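Local coordinates for protein apoptosis regulator Bcl-2 homolog (Fowlpox virus, PDB 5TZP) that inhibits host cell apoptosis by sequestering and inactivating proapoptotic Bcl-2 proteins, including BAK1 and BAX, and here binds the BH3 peptide of Bik, at residues Leu20-Asn25 / Ile44-Leu49; Lys54-Thr59 / Ile91-Ala96. One frame throughout, in Å; residues are numbered along the deposited sequence.

How the contacts relate
Both contacts belong to the all-helical Bcl-2 bundle, and both use helix 43-68. Contact 1 packs its first turns against helix 14-32. Contact 2 packs a later part against helix 88-105, which carries BH1 residues. They come in series along the chain: both segments of contact 1 precede those of contact 2. Their centres lie about 13 Å apart, and they touch directly. I95 CD1 of 91-96 sits 3.9 Å from L49 CD1 of 44-49, and I23 CG1 reaches the same methyl of I95. The three helices therefore share one apolar interior. Contact 2 also meets the bound BH3 peptide, so this interior continues up to the peptide-binding groove of the protein.

Contact 1 (Leu20-Asn25 / Ile44-Leu49); sequences LNMIQN and ISYDVL. With SO4 (sulfate ion), chain O.
M22 of helix 14-32 and Y46 of helix 43-68 form a Met-aromatic contact inside the Bcl-2 helical bundle. The sulfur lies at the ring edge, near the ring plane: SD of M22 is 3.6 Å from CD1 of Y46. The line from the sulfur to the ring centre is 84° off the ring normal. M22 starts with CG anti to the backbone N, then bends at chi2 (72°) and again at chi3 (86°). These bends carry the sulfur to the ring edge and the terminal methyl on toward the backbone of Y46. M22 CE thus comes 3.8 Å from the backbone N of Y46, and it also meets CB of S45. Nearer the backbone of M22, CG packs 3.9 Å from L49 CD2, with the two side chains running past each other in opposite directions. W140 also touches M22.

The polar ends are held by other partners. S45 OG bonds to D42 and R144. Y46 OH bonds to E29, so the phenol is held at its far end while its edge meets the sulfur. Q24 points elsewhere: its NE2 donates a short, bent bond to O3 of a sulfate at 2.6 Å and also bonds to D115. The sulfate probably came from the crystallisation liquor. N25 places OD1 on R36. Its ND2 donates to N21 O at 2.9 Å, and N25 N approaches that same carbonyl oxygen from the opposite face of its plane.

Contact 2 (Lys54-Thr59 / Ile91-Ala96); sequences KSVIKT and IITIIA
A96 N donates to I92 O at 2.8 Å, a helix bond that sets two of the residues facing V56 one turn apart. V56 makes most of the contact from helix 43-68. Its CG1, anti to the backbone N (chi1 170°), lies 3.8 Å from A96 CB. Its other methyl, CG2, turns to I92 and meets I92 CG2 at 3.9 Å, the two side chains passing at a slant. The same V56 CG2 comes 4.3 Å from T93 OG1, whose hydroxyl is hydrogen-bonded to G89 O. I57 reaches A96 with the end of its side chain: CD1 is 3.6 Å from A96 O, and CG1 is 4.1 Å from A96 CB. The small side chain of A96 is consistent with the close approach of the helices, with segment axes 9.1 Å apart and crossing at -66°.

All of 91-96 belongs to BH1. V56 and I92 also pack on an aromatic side chain of the bound BH3 peptide, and T93 on its backbone. The contact is mostly apolar, with one methyl against a backbone carbonyl oxygen and another near a hydroxyl. It thus rests on shape and apolar burial, and V56, I92 and T93 also help to line the peptide-binding groove.

Contact 1 (Leu20-Asn25 / Ile44-Leu49)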
ATOM      1  N   LEU A  20       0.323   9.008   6.289  1.00 12.35           N
ATOM      2  CA  LEU A  20      -1.105   8.848   6.019  1.00 12.78           C
ATOM      3  C   LEU A  20      -1.535   9.636   4.801  1.00 11.17           C
ATOM      4  O   LEU A  20      -2.281   9.152   3.989  1.00 11.86           O
ATOM      5  CB  LEU A  20      -1.904   9.262   7.251  1.00 13.69           C
ATOM      6  CG  LEU A  20      -3.432   9.227   7.047  1.00 13.43           C
ATOM      7  CD1 LEU A  20      -3.877   7.798   6.818  1.00 18.96           C
ATOM      8  CD2 LEU A  20      -4.151   9.827   8.220  1.00 22.43           C
ATOM      9  N   ASN A  21      -1.116  10.900   4.703  1.00 11.14           N
ATOM     10  CA  ASN A  21      -1.622  11.759   3.627  1.00 14.28           C
ATOM     11  C   ASN A  21      -1.229  11.232   2.245  1.00 11.11           C
ATOM     12  O   ASN A  21      -1.998  11.329   1.311  1.00 12.37           O
ATOM     13  CB  ASN A  21      -1.103  13.179   3.850  1.00 16.79           C
ATOM     14  CG  ASN A  21      -1.682  14.166   2.909  1.00 31.11           C
ATOM     15  OD1 ASN A  21      -0.976  14.617   2.029  1.00 28.09           O
ATOM     16  ND2 ASN A  21      -2.961  14.505   3.067  1.00 30.14           N
ATOM     17  N   MET A  22      -0.023  10.667   2.104  1.00 10.72           N
ATOM     18  CA  MET A  22       0.391  10.068   0.843  1.00 10.16           C
ATOM     19  C   MET A  22      -0.442   8.853   0.509  1.00 10.94           C
ATOM     20  O   MET A  22      -0.981   8.728  -0.590  1.00 10.37           O
ATOM     21  CB  MET A  22       1.844   9.677   0.996  1.00 10.81           C
ATOM     22  CG  MET A  22       2.422   9.079  -0.257  1.00 10.36           C
ATOM     23  SD  MET A  22       2.705  10.263  -1.594  1.00 13.82           S
ATOM     24  CE  MET A  22       4.320  10.897  -1.217  1.00 14.23           C
ATOM     25  N   ILE A  23      -0.575   7.937   1.461  1.00 10.05           N
ATOM     26  CA  ILE A  23      -1.301   6.695   1.223  1.00  9.82           C
ATOM     27  C   ILE A  23      -2.768   6.971   0.902  1.00  9.43           C
ATOM     28  O   ILE A  23      -3.336   6.432  -0.066  1.00 10.60           O
ATOM     29  CB  ILE A  23      -1.168   5.801   2.458  1.00  9.77           C
ATOM     30  CG1 ILE A  23       0.282   5.353   2.655  1.00  8.92           C
ATOM     31  CG2 ILE A  23      -2.115   4.587   2.306  1.00 10.63           C
ATOM     32  CD1 ILE A  23       0.618   4.812   4.008  1.00 10.04           C
ATOM     33  N   GLN A  24      -3.421   7.781   1.730  1.00 10.12           N
ATOM     34  CA  GLN A  24      -4.857   8.019   1.560  1.00  9.88           C
ATOM     35  C   GLN A  24      -5.150   8.768   0.270  1.00 10.22           C
ATOM     36  O   GLN A  24      -6.080   8.417  -0.461  1.00 10.76           O
ATOM     37  CB  GLN A  24      -5.419   8.748   2.766  1.00 11.04           C
ATOM     38  CG  GLN A  24      -6.950   8.731   2.791  1.00 12.41           C
ATOM     39  CD  GLN A  24      -7.569   9.129   4.071  1.00 16.79           C
ATOM     40  OE1 GLN A  24      -6.895   9.592   4.977  1.00 20.98           O
ATOM     41  NE2 GLN A  24      -8.870   9.063   4.149  1.00 17.41           N
ATOM     42  N   ASN A  25      -4.317   9.763  -0.104  1.00 10.98           N
ATOM     43  CA  ASN A  25      -4.528  10.431  -1.398  1.00 11.90           C
ATOM     44  C   ASN A  25      -4.379   9.445  -2.551  1.00 10.70           C
ATOM     45  O   ASN A  25      -5.162   9.529  -3.504  1.00 11.05           O
ATOM     46  CB  ASN A  25      -3.639  11.657  -1.520  1.00 11.40           C
ATOM     47  CG  ASN A  25      -4.295  12.831  -0.892  1.00 14.60           C
ATOM     48  OD1 ASN A  25      -5.280  13.317  -1.391  1.00 14.66           O
ATOM     49  ND2 ASN A  25      -3.728  13.316   0.198  1.00 15.57           N
ATOM     50  N   ILE A  44       6.765  14.347  -6.489  1.00 11.79           N
ATOM     51  CA  ILE A  44       7.649  13.461  -7.243  1.00 11.89           C
ATOM     52  C   ILE A  44       7.543  12.061  -6.692  1.00 10.62           C
ATOM     53  O   ILE A  44       7.348  11.101  -7.448  1.00 11.19           O
ATOM     54  CB  ILE A  44       9.092  13.965  -7.214  1.00 12.50           C
ATOM     55  CG1 ILE A  44       9.179  15.226  -8.110  1.00 14.21           C
ATOM     56  CG2 ILE A  44      10.084  12.937  -7.723  1.00 14.24           C
ATOM     57  CD1 ILE A  44      10.600  15.903  -8.045  1.00 19.52           C
ATOM     58  N   SER A  45       7.594  11.914  -5.377  1.00 10.14           N
ATOM     59  CA  SER A  45       7.484  10.577  -4.826  1.00  9.87           C
ATOM     60  C   SER A  45       6.077   9.992  -4.985  1.00  9.29           C
ATOM     61  O   SER A  45       5.962   8.775  -5.184  1.00  8.95           O
ATOM     62  CB  SER A  45       7.860  10.582  -3.350  1.00 10.31           C
ATOM     63  OG  SER A  45       9.230  11.007  -3.169  1.00 11.19           O
ATOM     64  N   TYR A  46       5.053  10.848  -4.940  1.00  8.91           N
ATOM     65  CA  TYR A  46       3.680  10.385  -5.220  1.00  9.41           C
ATOM     66  C   TYR A  46       3.634   9.778  -6.595  1.00  8.75           C
ATOM     67  O   TYR A  46       3.032   8.697  -6.776  1.00  9.34           O
ATOM     68  CB  TYR A  46       2.715  11.572  -5.097  1.00 10.43           C
ATOM     69  CG  TYR A  46       1.285  11.195  -5.348  1.00  9.97           C
ATOM     70  CD1 TYR A  46       0.497  10.656  -4.351  1.00 12.89           C
ATOM     71  CD2 TYR A  46       0.761  11.271  -6.624  1.00 13.36           C
ATOM     72  CE1 TYR A  46      -0.838  10.324  -4.592  1.00 12.75           C
ATOM     73  CE2 TYR A  46      -0.569  10.871  -6.888  1.00 14.25           C
ATOM     74  CZ  TYR A  46      -1.331  10.430  -5.847  1.00 11.43           C
ATOM     75  OH  TYR A  46      -2.665  10.054  -5.969  1.00 12.78           O
ATOM     76  N   ASP A  47       4.199  10.433  -7.600  1.00  9.42           N
ATOM     77  CA  ASP A  47       4.125   9.891  -8.956  1.00 11.26           C
ATOM     78  C   ASP A  47       4.872   8.582  -9.058  1.00  9.91           C
ATOM     79  O   ASP A  47       4.434   7.676  -9.774  1.00 10.08           O
ATOM     80  CB  ASP A  47       4.663  10.911  -9.948  1.00 11.63           C
ATOM     81  CG  ASP A  47       3.625  11.964 -10.385  1.00 17.50           C
ATOM     82  OD1 ASP A  47       2.431  11.742 -10.087  1.00 17.40           O
ATOM     83  OD2 ASP A  47       4.091  12.929 -11.091  1.00 21.91           O
ATOM     84  N   VAL A  48       5.972   8.431  -8.317  1.00  9.51           N
ATOM     85  CA  VAL A  48       6.659   7.133  -8.287  1.00  9.73           C
ATOM     86  C   VAL A  48       5.774   6.052  -7.662  1.00  8.40           C
ATOM     87  O   VAL A  48       5.665   4.937  -8.198  1.00  9.59           O
ATOM     88  CB  VAL A  48       8.022   7.235  -7.557  1.00  9.45           C
ATOM     89  CG1 VAL A  48       8.649   5.836  -7.446  1.00 10.76           C
ATOM     90  CG2 VAL A  48       8.985   8.155  -8.270  1.00 10.27           C
ATOM     91  N   LEU A  49       5.174   6.358  -6.516  1.00  8.20           N
ATOM     92  CA  LEU A  49       4.246   5.440  -5.858  1.00  8.69           C
ATOM     93  C   LEU A  49       3.144   5.016  -6.818  1.00  8.89           C
ATOM     94  O   LEU A  49       2.819   3.814  -6.936  1.00  9.52           O
ATOM     95  CB  LEU A  49       3.696   6.108  -4.594  1.00  9.33           C
ATOM     96  CG  LEU A  49       2.660   5.239  -3.828  1.00  9.04           C
ATOM     97  CD1 LEU A  49       3.230   3.976  -3.258  1.00  9.00           C
ATOM     98  CD2 LEU A  49       2.013   6.058  -2.730  1.00 11.20           C
TER
HETATM   99  S   SO4 O 213     -11.589   9.588   6.685  0.70 56.77           S
HETATM  100  O1  SO4 O 213     -12.759   8.694   6.499  0.70 39.81           O
HETATM  101  O2  SO4 O 213     -12.020  10.897   7.272  0.70 40.89           O
HETATM  102  O3  SO4 O 213     -11.043   9.751   5.352  0.70 42.01           O
HETATM  103  O4  SO4 O 213     -10.583   8.987   7.583  0.70 42.71           O

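Contact 2 (Lys54-Thr59 / Ile91-Ala96)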
ATOM      1  N   LYS A  54       0.558   0.869  -9.979  1.00  8.66           N
ATOM      2  CA  LYS A  54      -0.070   0.512 -11.237  1.00 10.07           C
ATOM      3  C   LYS A  54       0.618  -0.720 -11.802  1.00 12.35           C
ATOM      4  O   LYS A  54      -0.055  -1.662 -12.273  1.00 11.45           O
ATOM      5  CB  LYS A  54       0.004   1.653 -12.278  1.00 12.11           C
ATOM      6  CG  LYS A  54      -0.610   1.412 -13.623  1.00 19.69           C
ATOM      7  CD  LYS A  54      -0.628   2.696 -14.514  1.00 26.35           C
ATOM      8  CE  LYS A  54      -1.260   2.471 -15.894  1.00 35.73           C
ATOM      9  NZ  LYS A  54      -1.760   3.778 -16.562  1.00 46.91           N
ATOM     10  N   SER A  55       1.958  -0.794 -11.711  1.00 10.48           N
ATOM     11  CA  SER A  55       2.672  -1.947 -12.220  1.00 10.23           C
ATOM     12  C   SER A  55       2.320  -3.203 -11.437  1.00 11.48           C
ATOM     13  O   SER A  55       2.094  -4.298 -12.025  1.00 12.14           O
ATOM     14  CB  SER A  55       4.166  -1.660 -12.168  1.00 12.90           C
ATOM     15  OG  SER A  55       4.939  -2.801 -12.551  1.00 17.02           O
ATOM     16  N   VAL A  56       2.320  -3.128 -10.137  1.00  9.59           N
ATOM     17  CA  VAL A  56       1.972  -4.270  -9.271  1.00 10.85           C
ATOM     18  C   VAL A  56       0.580  -4.768  -9.604  1.00  9.41           C
ATOM     19  O   VAL A  56       0.370  -5.973  -9.726  1.00 10.56           O
ATOM     20  CB  VAL A  56       2.142  -3.934  -7.785  1.00  9.07           C
ATOM     21  CG1 VAL A  56       1.560  -5.032  -6.885  1.00 10.34           C
ATOM     22  CG2 VAL A  56       3.622  -3.742  -7.492  1.00 11.72           C
ATOM     23  N   ILE A  57      -0.381  -3.862  -9.729  1.00  9.73           N
ATOM     24  CA  ILE A  57      -1.764  -4.252 -10.030  1.00 10.08           C
ATOM     25  C   ILE A  57      -1.843  -4.876 -11.401  1.00 11.22           C
ATOM     26  O   ILE A  57      -2.484  -5.935 -11.564  1.00 10.92           O
ATOM     27  CB  ILE A  57      -2.717  -3.045  -9.854  1.00 10.08           C
ATOM     28  CG1 ILE A  57      -2.834  -2.695  -8.384  1.00  9.65           C
ATOM     29  CG2 ILE A  57      -4.092  -3.390 -10.443  1.00 11.24           C
ATOM     30  CD1 ILE A  57      -3.472  -1.343  -8.079  1.00 10.29           C
ATOM     31  N   LYS A  58      -1.204  -4.302 -12.405  1.00 10.36           N
ATOM     32  CA  LYS A  58      -1.286  -4.874 -13.765  1.00 11.67           C
ATOM     33  C   LYS A  58      -0.705  -6.272 -13.782  1.00 12.16           C
ATOM     34  O   LYS A  58      -1.198  -7.136 -14.560  1.00 16.07           O
ATOM     35  CB  LYS A  58      -0.555  -3.967 -14.752  1.00 15.58           C
ATOM     36  CG  LYS A  58      -0.484  -4.503 -16.202  1.00 30.48           C
ATOM     37  CD  LYS A  58       0.338  -3.584 -17.124  1.00 41.32           C
ATOM     38  CE  LYS A  58      -0.439  -2.304 -17.405  1.00 35.39           C
ATOM     39  NZ  LYS A  58       0.264  -1.468 -18.472  1.00 49.31           N
ATOM     40  N   THR A  59       0.355  -6.527 -13.016  1.00 12.37           N
ATOM     41  CA  THR A  59       1.063  -7.802 -13.034  1.00 12.79           C
ATOM     42  C   THR A  59       0.305  -8.851 -12.227  1.00 12.96           C
ATOM     43  O   THR A  59       0.403 -10.051 -12.539  1.00 16.29           O
ATOM     44  CB  THR A  59       2.478  -7.612 -12.476  1.00 16.01           C
ATOM     45  OG1 THR A  59       3.182  -6.750 -13.365  1.00 18.12           O
ATOM     46  CG2 THR A  59       3.210  -8.915 -12.328  1.00 16.75           C
ATOM     47  N   ILE A  91       6.151  -2.176   0.885  1.00  9.87           N
ATOM     48  CA  ILE A  91       5.262  -1.010   1.077  1.00  8.48           C
ATOM     49  C   ILE A  91       4.431  -0.801  -0.163  1.00  8.36           C
ATOM     50  O   ILE A  91       3.210  -0.616  -0.080  1.00  8.60           O
ATOM     51  CB  ILE A  91       6.089   0.239   1.465  1.00 10.58           C
ATOM     52  CG1 ILE A  91       6.645   0.061   2.860  1.00 10.24           C
ATOM     53  CG2 ILE A  91       5.213   1.497   1.387  1.00 10.30           C
ATOM     54  CD1 ILE A  91       7.710   1.165   3.207  1.00 11.99           C
ATOM     55  N   ILE A  92       5.055  -0.791  -1.323  1.00  8.62           N
ATOM     56  CA  ILE A  92       4.346  -0.581  -2.585  1.00  7.52           C
ATOM     57  C   ILE A  92       3.322  -1.678  -2.776  1.00  8.92           C
ATOM     58  O   ILE A  92       2.168  -1.408  -3.167  1.00  8.26           O
ATOM     59  CB  ILE A  92       5.324  -0.571  -3.769  1.00  8.96           C
ATOM     60  CG1 ILE A  92       6.124   0.755  -3.696  1.00 11.11           C
ATOM     61  CG2 ILE A  92       4.620  -0.769  -5.097  1.00 10.13           C
ATOM     62  CD1 ILE A  92       7.471   0.685  -4.486  1.00 10.69           C
ATOM     63  N   THR A  93       3.684  -2.923  -2.503  1.00  7.83           N
ATOM     64  CA  THR A  93       2.760  -4.020  -2.726  1.00  7.22           C
ATOM     65  C   THR A  93       1.566  -3.937  -1.777  1.00  8.50           C
ATOM     66  O   THR A  93       0.423  -4.165  -2.187  1.00  8.40           O
ATOM     67  CB  THR A  93       3.460  -5.371  -2.591  1.00  8.27           C
ATOM     68  OG1 THR A  93       4.473  -5.451  -3.607  1.00 10.58           O
ATOM     69  CG2 THR A  93       2.548  -6.509  -2.790  1.00 10.34           C
ATOM     70  N   ILE A  94       1.786  -3.597  -0.512  1.00  8.46           N
ATOM     71  CA  ILE A  94       0.713  -3.378   0.462  1.00  9.86           C
ATOM     72  C   ILE A  94      -0.226  -2.300  -0.026  1.00  8.88           C
ATOM     73  O   ILE A  94      -1.457  -2.491   0.000  1.00  8.37           O
ATOM     74  CB  ILE A  94       1.316  -3.001   1.876  1.00 11.12           C
ATOM     75  CG1 ILE A  94       1.892  -4.222   2.556  1.00 13.70           C
ATOM     76  CG2 ILE A  94       0.267  -2.256   2.722  1.00 16.15           C
ATOM     77  CD1 ILE A  94       2.844  -3.802   3.669  1.00 15.42           C
ATOM     78  N   ILE A  95       0.298  -1.152  -0.463  1.00  8.03           N
ATOM     79  CA  ILE A  95      -0.545  -0.058  -0.891  1.00  7.94           C
ATOM     80  C   ILE A  95      -1.293  -0.437  -2.142  1.00  9.21           C
ATOM     81  O   ILE A  95      -2.495  -0.165  -2.277  1.00  8.60           O
ATOM     82  CB  ILE A  95       0.272   1.243  -1.051  1.00  7.62           C
ATOM     83  CG1 ILE A  95       0.842   1.677   0.309  1.00  8.66           C
ATOM     84  CG2 ILE A  95      -0.531   2.332  -1.691  1.00  8.94           C
ATOM     85  CD1 ILE A  95       1.926   2.779   0.190  1.00  9.76           C
ATOM     86  N   ALA A  96      -0.616  -1.065  -3.087  1.00  7.60           N
ATOM     87  CA  ALA A  96      -1.262  -1.490  -4.343  1.00  7.78           C
ATOM     88  C   ALA A  96      -2.403  -2.482  -4.069  1.00  8.01           C
ATOM     89  O   ALA A  96      -3.520  -2.310  -4.587  1.00  8.41           O
ATOM     90  CB  ALA A  96      -0.234  -2.092  -5.273  1.00  9.07           C
TER